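Local coordinates for protein beta-alanyl-CoA:ammonia lyase 2 (Clostridium propionicum, PDB 4MTU) that probably catalyses the reversible removal of ammonia from beta-alanyl-CoA, as a zinc-binding lyase with the hot dog fold, at residues M41-G46 against S135-A140; Q81-K86 against D127-P132; V6-M11 against V30-D35; M95-I98 against Q102-R105. All coordinates share one frame; numbering follows the deposited sequence.

Contact 1: M41-G46 against S135-A140. With ZN (zinc ion), chain B.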
loop_
_atom_site.group_PDB
_atom_site.type_symbol
_atom_site.label_atom_id
_atom_site.label_comp_id
_atom_site.label_asym_id
_atom_site.label_seq_id
_atom_site.Cartn_x
_atom_site.Cartn_y
_atom_site.Cartn_z
ATOM N N MET A 41 18.890 -16.565 -5.711
ATOM C CA MET A 41 19.478 -17.208 -4.553
ATOM C C MET A 41 18.699 -18.468 -4.174
ATOM O O MET A 41 19.311 -19.495 -3.762
ATOM C CB MET A 41 19.577 -16.212 -3.389
ATOM C CG MET A 41 20.548 -15.089 -3.645
ATOM S SD MET A 41 22.246 -15.605 -4.006
ATOM C CE MET A 41 22.282 -15.543 -5.789
ATOM N N VAL A 42 17.396 -18.430 -4.282
ATOM C CA VAL A 42 16.599 -19.630 -4.078
ATOM C C VAL A 42 17.085 -20.735 -5.009
ATOM O O VAL A 42 17.259 -21.897 -4.616
ATOM C CB VAL A 42 15.081 -19.325 -4.287
ATOM C CG1 VAL A 42 14.277 -20.635 -4.269
ATOM C CG2 VAL A 42 14.597 -18.341 -3.216
ATOM N N TYR A 43 17.272 -20.379 -6.272
ATOM C CA TYR A 43 17.683 -21.379 -7.256
ATOM C C TYR A 43 19.111 -21.904 -7.083
ATOM O O TYR A 43 19.370 -23.073 -7.308
ATOM C CB TYR A 43 17.499 -20.837 -8.678
ATOM C CG TYR A 43 16.079 -20.536 -9.057
ATOM C CD1 TYR A 43 14.980 -21.130 -8.446
ATOM C CD2 TYR A 43 15.798 -19.613 -10.071
ATOM C CE1 TYR A 43 13.689 -20.833 -8.793
ATOM C CE2 TYR A 43 14.505 -19.329 -10.413
ATOM C CZ TYR A 43 13.441 -19.921 -9.800
ATOM O OH TYR A 43 12.142 -19.606 -10.118
ATOM N N VAL A 44 20.032 -21.029 -6.692
ATOM C CA VAL A 44 21.440 -21.451 -6.624
ATOM C C VAL A 44 21.749 -22.198 -5.336
ATOM O O VAL A 44 22.634 -23.069 -5.326
ATOM C CB VAL A 44 22.409 -20.256 -6.848
ATOM C CG1 VAL A 44 22.542 -19.391 -5.646
ATOM C CG2 VAL A 44 23.742 -20.815 -7.349
ATOM N N ASP A 45 21.076 -21.870 -4.228
ATOM C CA ASP A 45 21.438 -22.464 -2.927
ATOM C C ASP A 45 20.271 -22.602 -1.962
ATOM O O ASP A 45 20.518 -22.925 -0.783
ATOM C CB ASP A 45 22.657 -21.828 -2.318
ATOM C CG ASP A 45 23.972 -22.488 -2.628
ATOM O OD1 ASP A 45 24.957 -21.832 -3.004
ATOM O OD2 ASP A 45 24.049 -23.757 -2.540
ATOM N N GLY A 46 19.035 -22.432 -2.386
ATOM C CA GLY A 46 17.921 -22.842 -1.569
ATOM C C GLY A 46 17.639 -22.002 -0.334
ATOM O O GLY A 46 17.059 -22.524 0.637
ATOM N N SER A 135 17.038 -26.779 -12.086
ATOM C CA SER A 135 17.909 -27.558 -12.941
ATOM C C SER A 135 18.935 -26.742 -13.689
ATOM O O SER A 135 20.078 -27.238 -13.909
ATOM C CB SER A 135 17.080 -28.445 -13.876
ATOM O OG SER A 135 16.288 -27.634 -14.747
ATOM N N SER A 136 18.650 -25.496 -14.070
ATOM C CA SER A 136 19.630 -24.709 -14.816
ATOM C C SER A 136 20.830 -24.311 -13.954
ATOM O O SER A 136 21.859 -23.867 -14.503
ATOM C CB SER A 136 19.005 -23.479 -15.455
ATOM O OG SER A 136 18.810 -22.474 -14.562
ATOM N N PHE A 137 20.735 -24.468 -12.660
ATOM C CA PHE A 137 21.784 -24.084 -11.693
ATOM C C PHE A 137 22.591 -25.276 -11.222
ATOM O O PHE A 137 23.422 -25.118 -10.318
ATOM C CB PHE A 137 21.195 -23.332 -10.494
ATOM C CG PHE A 137 20.597 -21.989 -10.903
ATOM C CD1 PHE A 137 19.366 -21.895 -11.537
ATOM C CD2 PHE A 137 21.267 -20.790 -10.691
ATOM C CE1 PHE A 137 18.833 -20.666 -11.954
ATOM C CE2 PHE A 137 20.764 -19.561 -11.057
ATOM C CZ PHE A 137 19.565 -19.502 -11.728
ATOM N N LYS A 138 22.383 -26.439 -11.804
ATOM C CA LYS A 138 22.969 -27.676 -11.291
ATOM C C LYS A 138 24.471 -27.620 -11.325
ATOM O O LYS A 138 25.131 -28.294 -10.534
ATOM C CB LYS A 138 22.471 -28.898 -12.088
ATOM C CG LYS A 138 22.893 -29.038 -13.522
ATOM N N ASP A 139 25.076 -26.853 -12.205
ATOM C CA ASP A 139 26.552 -26.916 -12.176
ATOM C C ASP A 139 27.132 -25.683 -11.511
ATOM O O ASP A 139 28.324 -25.433 -11.735
ATOM C CB ASP A 139 26.934 -27.119 -13.637
ATOM C CG ASP A 139 26.545 -28.548 -14.060
ATOM O OD1 ASP A 139 26.911 -29.491 -13.310
ATOM O OD2 ASP A 139 25.857 -28.806 -15.078
ATOM N N ALA A 140 26.260 -25.040 -10.747
ATOM C CA ALA A 140 26.838 -24.045 -9.879
ATOM C C ALA A 140 27.881 -24.775 -9.034
ATOM O O ALA A 140 27.859 -25.740 -8.312
ATOM C CB ALA A 140 25.827 -23.380 -8.982
HETATM ZN ZN ZN B . 26.061 -23.859 -3.266
HETATM O O HOH W 1 25.315 -23.829 -5.295
HETATM O O HOH W 2 26.329 -25.902 -3.663
HETATM O O HOH W 3 26.688 -24.286 -1.299
#
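Tyr43 and Phe137 make the main apolar contact between the C-terminal turn of helix 27-45 and the loop after strand 106-123. Tyr43 meets Phe137 through its methylene: CB sits over one face of the phenyl ring in a CH-pi contact, 3.7 Å from the ring centroid and displaced toward the rim. The two aromatic planes are inclined at 47°, so the rings meet obliquely. With CG anti to the carbonyl carbon (chi1 -64°), the Tyr43 ring is carried onward to where its hydroxyl is hydrogen-bonded to Glu39. Next to this pair, Val44 CB lies 4.0 Å from Phe137 CD2. A further methyl contact, between Val44 CG2 and Ala140, is less certain because Ala140 was deposited in two conformers.

No hydrogen bond joins the segments. Polar interactions gather instead at the helix end, where water 1 donates to Val44 O at 2.8 Å and also ligates the zinc ion. Asp45 binds the metal through both carboxylate oxygens, OD1 at 2.3 Å and OD2 at 2.1 Å from zinc. Three waters and His142 NE2, two residues beyond Ala140, complete a six-coordinate zinc site that joins the helix end to the C-terminal tail.

Contact 2: Q81-K86 against D127-P132. With SO4 (sulfate ion), chain C.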
loop_
_atom_site.group_PDB
_atom_site.type_symbol
_atom_site.label_atom_id
_atom_site.label_comp_id
_atom_site.label_asym_id
_atom_site.label_seq_id
_atom_site.Cartn_x
_atom_site.Cartn_y
_atom_site.Cartn_z
ATOM N N GLN A 81 30.446 -17.379 0.142
ATOM C CA GLN A 81 29.165 -16.995 0.763
ATOM C C GLN A 81 28.481 -15.830 0.054
ATOM O O GLN A 81 27.326 -15.552 0.357
ATOM C CB GLN A 81 29.321 -16.641 2.232
ATOM C CG GLN A 81 29.860 -17.764 3.083
ATOM C CD GLN A 81 30.050 -17.399 4.536
ATOM O OE1 GLN A 81 29.321 -17.918 5.382
ATOM N NE2 GLN A 81 31.007 -16.533 4.711
ATOM N N SER A 82 29.165 -15.169 -0.871
ATOM C CA SER A 82 28.633 -14.027 -1.557
ATOM C C SER A 82 28.489 -14.371 -3.032
ATOM O O SER A 82 29.211 -15.213 -3.576
ATOM C CB SER A 82 29.532 -12.820 -1.311
ATOM O OG SER A 82 30.518 -12.813 -2.319
ATOM N N TYR A 83 27.509 -13.774 -3.675
ATOM C CA TYR A 83 27.131 -14.035 -5.035
ATOM C C TYR A 83 27.007 -12.684 -5.766
ATOM O O TYR A 83 26.252 -11.817 -5.307
ATOM C CB TYR A 83 25.793 -14.782 -5.091
ATOM C CG TYR A 83 25.718 -16.027 -4.272
ATOM C CD1 TYR A 83 25.571 -16.000 -2.905
ATOM C CD2 TYR A 83 25.766 -17.283 -4.881
ATOM C CE1 TYR A 83 25.501 -17.127 -2.125
ATOM C CE2 TYR A 83 25.703 -18.435 -4.074
ATOM C CZ TYR A 83 25.560 -18.364 -2.729
ATOM O OH TYR A 83 25.479 -19.486 -1.935
ATOM N N THR A 84 27.772 -12.525 -6.823
ATOM C CA THR A 84 27.748 -11.254 -7.570
ATOM C C THR A 84 26.791 -11.424 -8.712
ATOM O O THR A 84 26.939 -12.333 -9.512
ATOM C CB THR A 84 29.159 -10.927 -8.100
ATOM O OG1 THR A 84 30.055 -10.920 -6.980
ATOM C CG2 THR A 84 29.127 -9.580 -8.832
ATOM N N CYS A 85 25.816 -10.481 -8.805
ATOM C CA CYS A 85 24.759 -10.529 -9.759
ATOM C C CYS A 85 24.724 -9.226 -10.582
ATOM O O CYS A 85 25.116 -8.174 -10.093
ATOM C CB CYS A 85 23.412 -10.755 -9.070
ATOM S SG CYS A 85 23.292 -12.299 -8.168
ATOM N N LYS A 86 24.219 -9.340 -11.794
ATOM C CA LYS A 86 23.966 -8.182 -12.678
ATOM C C LYS A 86 22.503 -8.063 -12.903
ATOM O O LYS A 86 21.777 -9.052 -12.998
ATOM C CB LYS A 86 24.715 -8.312 -13.988
ATOM C CG LYS A 86 26.251 -8.295 -13.766
ATOM C CD LYS A 86 26.911 -7.175 -14.550
ATOM N N ASP A 127 26.343 -22.235 6.427
ATOM C CA ASP A 127 25.504 -23.254 7.075
ATOM C C ASP A 127 24.087 -23.294 6.476
ATOM O O ASP A 127 23.365 -24.261 6.679
ATOM C CB ASP A 127 25.407 -23.071 8.587
ATOM C CG ASP A 127 26.662 -23.266 9.399
ATOM O OD1 ASP A 127 27.658 -23.837 8.856
ATOM O OD2 ASP A 127 26.790 -22.850 10.579
ATOM N N ASN A 128 23.629 -22.207 5.826
ATOM C CA ASN A 128 22.335 -22.102 5.239
ATOM C C ASN A 128 22.316 -22.440 3.749
ATOM O O ASN A 128 21.213 -22.461 3.145
ATOM C CB ASN A 128 21.744 -20.697 5.382
ATOM C CG ASN A 128 21.438 -20.377 6.836
ATOM O OD1 ASN A 128 21.009 -21.237 7.583
ATOM N ND2 ASN A 128 21.762 -19.160 7.213
ATOM N N GLN A 129 23.450 -22.711 3.123
ATOM C CA GLN A 129 23.467 -23.087 1.710
ATOM C C GLN A 129 23.023 -24.562 1.573
ATOM O O GLN A 129 23.434 -25.441 2.324
ATOM C CB GLN A 129 24.835 -22.916 1.115
ATOM C CG GLN A 129 25.281 -21.446 1.074
ATOM C CD GLN A 129 26.704 -21.220 0.644
ATOM O OE1 GLN A 129 27.328 -22.097 0.003
ATOM N NE2 GLN A 129 27.250 -20.050 0.866
ATOM N N ARG A 130 22.155 -24.810 0.600
ATOM C CA ARG A 130 21.529 -26.126 0.420
ATOM C C ARG A 130 21.785 -26.741 -0.916
ATOM O O ARG A 130 21.257 -27.806 -1.225
ATOM C CB ARG A 130 20.025 -26.085 0.747
ATOM C CG ARG A 130 19.748 -25.522 2.131
ATOM C CD ARG A 130 18.352 -25.746 2.638
ATOM N NE ARG A 130 17.352 -25.264 1.653
ATOM C CZ ARG A 130 16.438 -25.969 1.067
ATOM N NH1 ARG A 130 16.187 -27.244 1.332
ATOM N NH2 ARG A 130 15.628 -25.393 0.155
ATOM N N GLY A 131 22.597 -26.097 -1.753
ATOM C CA GLY A 131 22.858 -26.551 -3.092
ATOM C C GLY A 131 21.719 -26.111 -4.073
ATOM O O GLY A 131 20.685 -25.567 -3.686
ATOM N N PRO A 132 21.969 -26.346 -5.329
ATOM C CA PRO A 132 21.032 -25.885 -6.375
ATOM C C PRO A 132 19.653 -26.503 -6.194
ATOM O O PRO A 132 19.493 -27.659 -5.821
ATOM C CB PRO A 132 21.675 -26.279 -7.675
ATOM C CG PRO A 132 23.113 -26.449 -7.393
ATOM C CD PRO A 132 23.182 -26.914 -5.948
HETATM S S SO4 C . 33.180 -14.641 -0.558
HETATM O O1 SO4 C . 32.368 -15.215 0.546
HETATM O O2 SO4 C . 34.542 -15.060 -0.417
HETATM O O3 SO4 C . 33.079 -13.144 -0.472
HETATM O O4 SO4 C . 32.344 -15.072 -1.751
#
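Tyr83 and Gln129 approach from opposite directions where strand 82-95, part of the antiparallel sheet of the hot dog fold, meets the loop that follows strand 106-123. The tyrosine hydroxyl comes up against the glutamine amide group, with Tyr83 OH 3.3 Å from Gln129 CD, and the ring and amide planes are 65° apart. Although Tyr83 OH and Gln129 NE2 are only 3.4 Å apart, the angle is too poor for a hydrogen bond, so the pair meets by packing. The hydroxyl is bonded instead to OD1 of Asp45, which makes Tyr83 a second-shell residue of the zinc site.

The same amide reaches Gln81, whose side chain runs across that of Gln129 at about a right angle, their amide planes 55° apart. Here the touching atoms are Gln129 NE2 and Gln81 CA, 3.6 Å apart, with Gln81 CG a little more distant. An extended chain beyond CG (chi2 173°) carries the Gln129 amide to the start of strand 82-95, where its NE2 donates to the carbonyls of Ile124 and Asn80 and its OE1 accepts from Lys126 NZ. These bonds fix the rotation of the amide, while Gln81 OE1 is turned to the backbone N of Lys126.

A sulfate, probably from the crystallisation liquor, is bound where the chain enters the strand. Asn80 ND2 is one of its donors, and Ser82 N reaches its O4 at 3.3 Å; the shorter backbone bond runs from Gln81 N to sulfate O1, at 2.9 Å.

Contact 3: V6-M11 against V30-D35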
loop_
_atom_site.group_PDB
_atom_site.type_symbol
_atom_site.label_atom_id
_atom_site.label_comp_id
_atom_site.label_asym_id
_atom_site.label_seq_id
_atom_site.Cartn_x
_atom_site.Cartn_y
_atom_site.Cartn_z
ATOM N N VAL A 6 16.879 -14.617 -14.784
ATOM C CA VAL A 6 15.552 -14.462 -14.218
ATOM C C VAL A 6 14.990 -13.132 -14.756
ATOM O O VAL A 6 15.649 -12.111 -14.788
ATOM C CB VAL A 6 15.593 -14.457 -12.717
ATOM C CG1 VAL A 6 14.311 -13.951 -12.094
ATOM C CG2 VAL A 6 15.904 -15.894 -12.232
ATOM N N VAL A 7 13.723 -13.201 -15.180
ATOM C CA VAL A 7 13.018 -12.048 -15.756
ATOM C C VAL A 7 11.719 -11.825 -14.997
ATOM O O VAL A 7 10.841 -12.672 -15.003
ATOM C CB VAL A 7 12.730 -12.271 -17.228
ATOM C CG1 VAL A 7 11.892 -11.150 -17.845
ATOM C CG2 VAL A 7 14.014 -12.457 -18.032
ATOM N N HIS A 8 11.632 -10.726 -14.263
ATOM C CA HIS A 8 10.373 -10.265 -13.721
ATOM C C HIS A 8 9.729 -9.319 -14.748
ATOM O O HIS A 8 10.434 -8.659 -15.511
ATOM C CB HIS A 8 10.569 -9.597 -12.361
ATOM C CG HIS A 8 10.909 -10.530 -11.260
ATOM N ND1 HIS A 8 10.797 -10.178 -9.930
ATOM C CD2 HIS A 8 11.391 -11.806 -11.337
ATOM C CE1 HIS A 8 11.161 -11.229 -9.232
ATOM N NE2 HIS A 8 11.551 -12.241 -10.028
ATOM N N HIS A 9 8.415 -9.247 -14.716
ATOM C CA HIS A 9 7.673 -8.464 -15.682
ATOM C C HIS A 9 6.377 -8.090 -15.028
ATOM O O HIS A 9 5.647 -8.961 -14.548
ATOM C CB HIS A 9 7.533 -9.299 -16.969
ATOM C CG HIS A 9 6.741 -8.680 -18.096
ATOM N ND1 HIS A 9 7.204 -8.623 -19.377
ATOM C CD2 HIS A 9 5.537 -8.119 -18.157
ATOM C CE1 HIS A 9 6.243 -8.033 -20.169
ATOM N NE2 HIS A 9 5.199 -7.728 -19.409
ATOM N N LEU A 10 6.014 -6.789 -15.126
ATOM C CA LEU A 10 4.794 -6.315 -14.494
ATOM C C LEU A 10 4.487 -4.898 -15.045
ATOM O O LEU A 10 5.220 -4.388 -15.865
ATOM C CB LEU A 10 4.883 -6.448 -12.969
ATOM C CG LEU A 10 6.165 -5.875 -12.360
ATOM C CD1 LEU A 10 6.261 -4.375 -12.428
ATOM C CD2 LEU A 10 6.174 -6.258 -10.849
ATOM N N MET A 11 3.403 -4.332 -14.541
ATOM C CA MET A 11 2.952 -2.987 -14.925
ATOM C C MET A 11 3.177 -2.016 -13.790
ATOM O O MET A 11 2.951 -2.359 -12.621
ATOM C CB MET A 11 1.442 -3.032 -15.266
ATOM C CG MET A 11 0.946 -1.781 -15.947
ATOM S SD MET A 11 -0.864 -1.803 -16.177
ATOM C CE MET A 11 -1.385 -1.183 -14.604
ATOM N N VAL A 30 14.902 -0.761 -7.810
ATOM C CA VAL A 30 15.734 -1.434 -6.828
ATOM C C VAL A 30 14.895 -2.418 -6.008
ATOM O O VAL A 30 15.380 -3.526 -5.747
ATOM C CB VAL A 30 16.454 -0.400 -5.961
ATOM C CG1 VAL A 30 17.336 -1.099 -4.931
ATOM C CG2 VAL A 30 17.274 0.567 -6.822
ATOM N N ASN A 31 13.676 -2.089 -5.697
ATOM C CA ASN A 31 12.783 -3.017 -5.019
ATOM C C ASN A 31 12.653 -4.315 -5.826
ATOM O O ASN A 31 12.752 -5.422 -5.327
ATOM C CB ASN A 31 11.454 -2.304 -4.790
ATOM C CG ASN A 31 10.486 -3.205 -4.076
ATOM O OD1 ASN A 31 10.889 -4.067 -3.359
ATOM N ND2 ASN A 31 9.208 -3.074 -4.292
ATOM N N GLN A 32 12.405 -4.140 -7.146
ATOM C CA GLN A 32 12.217 -5.309 -7.986
ATOM C C GLN A 32 13.507 -6.117 -8.137
ATOM O O GLN A 32 13.452 -7.356 -8.107
ATOM C CB GLN A 32 11.651 -4.938 -9.383
ATOM C CG GLN A 32 10.903 -6.090 -9.962
ATOM C CD GLN A 32 9.688 -6.461 -9.167
ATOM O OE1 GLN A 32 8.963 -5.569 -8.676
ATOM N NE2 GLN A 32 9.425 -7.723 -9.002
ATOM N N TRP A 33 14.641 -5.448 -8.281
ATOM C CA TRP A 33 15.927 -6.184 -8.362
ATOM C C TRP A 33 16.173 -6.970 -7.068
ATOM O O TRP A 33 16.763 -8.059 -7.151
ATOM C CB TRP A 33 17.039 -5.217 -8.619
ATOM C CG TRP A 33 17.097 -4.684 -10.035
ATOM C CD1 TRP A 33 16.574 -5.250 -11.155
ATOM C CD2 TRP A 33 17.766 -3.485 -10.444
ATOM N NE1 TRP A 33 16.865 -4.475 -12.268
ATOM C CE2 TRP A 33 17.606 -3.376 -11.829
ATOM C CE3 TRP A 33 18.442 -2.483 -9.743
ATOM C CZ2 TRP A 33 18.157 -2.306 -12.582
ATOM C CZ3 TRP A 33 18.963 -1.439 -10.453
ATOM C CH2 TRP A 33 18.815 -1.343 -11.862
ATOM N N GLY A 34 15.734 -6.474 -5.918
ATOM C CA GLY A 34 15.872 -7.260 -4.710
ATOM C C GLY A 34 15.132 -8.597 -4.834
ATOM O O GLY A 34 15.645 -9.645 -4.414
ATOM N N ASP A 35 13.926 -8.560 -5.404
ATOM C CA ASP A 35 13.133 -9.786 -5.572
ATOM C C ASP A 35 13.712 -10.704 -6.652
ATOM O O ASP A 35 13.672 -11.923 -6.525
ATOM C CB ASP A 35 11.696 -9.451 -5.856
ATOM C CG ASP A 35 10.928 -8.798 -4.741
ATOM O OD1 ASP A 35 11.502 -8.681 -3.605
ATOM O OD2 ASP A 35 9.747 -8.432 -5.008
#
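The imidazole of His8 and the amide of Gln32 meet at the imidazole edge: Gln32 NE2 donates to His8 ND1 over 3.0 Å at 162°. Gln32 NE2 lies close to the ring plane of His8, and His8 ND1 lies in the amide plane of Gln32, although the two planes are turned 59° from each other. His8 CE1 approaches the Asp35 backbone obliquely, 3.7 Å from its carbonyl carbon, and also touches Asp35 CB. The ring of His9 from the second subunit meets that of His8.

A bend at chi2 (64°) directs the Gln32 amide from helix 27-45 toward strand 4-11. Leu10 CD2 also approaches Gln32 OE1, a contact that is doubtful because Leu10 has two conformers; that oxygen accepts from Arg28. The short strand and helix axes come within 9.5 Å, part of the packing of the central helix on the curved sheet that defines the hot dog fold.

The His8 ring is held from both nitrogens: because ND1 accepts from Gln32, the proton is probably on NE2, which would then donate in its hydrogen bond to Glu39 OE1. A continuous polar chain, Arg28–Gln32–His8–Glu39, thus fastens this buried strand-helix interface and restricts the rotation of amide and imidazole.

Contact 4: M95-I98 against Q102-R105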
loop_
_atom_site.group_PDB
_atom_site.type_symbol
_atom_site.label_atom_id
_atom_site.label_comp_id
_atom_site.label_asym_id
_atom_site.label_seq_id
_atom_site.Cartn_x
_atom_site.Cartn_y
_atom_site.Cartn_z
ATOM N N MET A 95 2.076 4.490 -21.904
ATOM C CA MET A 95 1.065 5.399 -22.382
ATOM C C MET A 95 1.654 6.342 -23.436
ATOM O O MET A 95 2.815 6.739 -23.327
ATOM C CB MET A 95 0.517 6.286 -21.248
ATOM C CG MET A 95 -0.059 5.510 -20.061
ATOM S SD MET A 95 -1.396 4.366 -20.427
ATOM C CE MET A 95 -2.689 5.420 -21.049
ATOM N N VAL A 96 0.860 6.735 -24.410
ATOM C CA VAL A 96 1.332 7.715 -25.436
ATOM C C VAL A 96 1.527 9.106 -24.823
ATOM O O VAL A 96 2.515 9.754 -25.181
ATOM C CB VAL A 96 0.371 7.738 -26.603
ATOM C CG1 VAL A 96 0.755 8.835 -27.595
ATOM C CG2 VAL A 96 0.436 6.385 -27.354
ATOM N N ASP A 97 0.613 9.584 -23.979
ATOM C CA ASP A 97 0.678 10.943 -23.451
ATOM C C ASP A 97 0.302 10.978 -21.991
ATOM O O ASP A 97 -0.884 11.169 -21.614
ATOM C CB ASP A 97 -0.225 11.916 -24.235
ATOM C CG ASP A 97 -0.082 13.346 -23.753
ATOM O OD1 ASP A 97 0.785 13.618 -22.861
ATOM O OD2 ASP A 97 -0.820 14.211 -24.215
ATOM N N ILE A 98 1.305 10.847 -21.102
ATOM C CA ILE A 98 1.086 10.844 -19.677
ATOM C C ILE A 98 0.525 12.147 -19.184
ATOM O O ILE A 98 -0.028 12.219 -18.060
ATOM C CB ILE A 98 2.383 10.437 -18.923
ATOM C CG1 ILE A 98 2.114 9.923 -17.515
ATOM C CG2 ILE A 98 3.361 11.608 -18.826
ATOM C CD1 ILE A 98 1.322 8.634 -17.471
ATOM N N GLN A 102 -6.946 11.734 -19.425
ATOM C CA GLN A 102 -8.052 11.112 -20.121
ATOM C C GLN A 102 -7.598 10.394 -21.388
ATOM O O GLN A 102 -8.460 9.752 -22.011
ATOM C CB GLN A 102 -9.192 12.096 -20.352
ATOM C CG GLN A 102 -10.000 12.357 -19.075
ATOM C CD GLN A 102 -9.290 13.042 -17.940
ATOM O OE1 GLN A 102 -8.773 14.151 -18.104
ATOM N NE2 GLN A 102 -9.254 12.388 -16.805
ATOM N N ASP A 103 -6.365 10.510 -21.784
ATOM C CA ASP A 103 -5.873 9.815 -23.014
ATOM C C ASP A 103 -5.591 8.383 -22.663
ATOM O O ASP A 103 -4.747 8.122 -21.781
ATOM C CB ASP A 103 -4.649 10.543 -23.538
ATOM C CG ASP A 103 -4.203 10.166 -24.926
ATOM O OD1 ASP A 103 -4.617 9.092 -25.418
ATOM O OD2 ASP A 103 -3.421 10.966 -25.526
ATOM N N THR A 104 -6.274 7.450 -23.278
ATOM C CA THR A 104 -6.123 6.021 -23.019
ATOM C C THR A 104 -5.201 5.333 -24.039
ATOM O O THR A 104 -5.026 4.109 -23.964
ATOM C CB THR A 104 -7.483 5.326 -22.956
ATOM O OG1 THR A 104 -8.210 5.593 -24.183
ATOM C CG2 THR A 104 -8.304 5.766 -21.746
ATOM N N ARG A 105 -4.613 6.092 -24.966
ATOM C CA ARG A 105 -3.740 5.497 -25.956
ATOM C C ARG A 105 -2.459 4.996 -25.326
ATOM O O ARG A 105 -1.863 5.664 -24.471
ATOM C CB ARG A 105 -3.390 6.517 -27.048
ATOM C CG ARG A 105 -4.561 7.011 -27.845
ATOM C CD ARG A 105 -4.143 8.041 -28.903
ATOM N NE ARG A 105 -3.579 9.213 -28.252
ATOM C CZ ARG A 105 -2.634 10.019 -28.758
ATOM N NH1 ARG A 105 -2.094 9.813 -29.957
ATOM N NH2 ARG A 105 -2.171 11.030 -28.036
HETATM O O HOH W 4 -1.883 8.264 -23.388
HETATM O O HOH W 5 -2.375 9.132 -20.206
HETATM O O HOH W 6 -3.315 13.651 -25.325
#
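Val96 N donates to Arg105 O across the segments in a nearly straight bond of 2.9 Å, with an N-H...O angle of 177°, although the donor stands above the carbonyl plane. The pairing continues the antiparallel approach of strands 82-95 and 106-123 into the loop that connects them as a beta hairpin.

Two side chains pack alongside this bond. Met95, bent at chi2 and chi3, brings CE to 3.5 Å from both Asp103 O and Arg105 O. Val96 places CG1 over one face of the Arg105 guanidinium, offset toward its rim and 3.7 Å from NH2. Arg130 of the second subunit also packs on Val96 and Arg105.

Within 102-105, Arg105 grips Asp103 side-on: its NE bonds to Asp103 OD1 at 3.0 Å, and its NH2 to Asp103 OD2 at 2.8 Å, both by syn lone pairs and close to the guanidinium plane. Asp103 OD1 also accepts from Arg105 N, on its anti side, forming an Asx turn.

Asp97 approaches this ion pair with CB 3.6 Å from Asp103 OD2. Its OD2 is 4.4 Å from that same oxygen, and water 6 donates to both, while Asp97 OD1 is hydrogen-bonded to Thr99. Waters 4 and 5 add further links between the backbones. The chemistry suggests that the two carboxylates are tolerated so close together because Arg105 offsets the charge of Asp103 and the bridging water supplies a proton to each.

Overall arrangement
From the N terminus, contact 3 closes first, returning helix 27-45 onto strand 4-11 through a connection of about 15 residues. The same helix then opens contact 1 at 41-46, and the long loop it begins closes only at 135-140. Contact 2 lies wholly within that span, and contact 4 lies within contact 2, so none crosses another. Contact 4 closes the connection between strands 82-95 and 106-123, on the opposite side of the chain's centre from contacts 1 and 2. Contacts 1 and 2, with centres about 8 Å apart, join helix end, sheet and C-terminal loop around zinc. All four contacts also reach the second subunit, contact 2 only through Arg130.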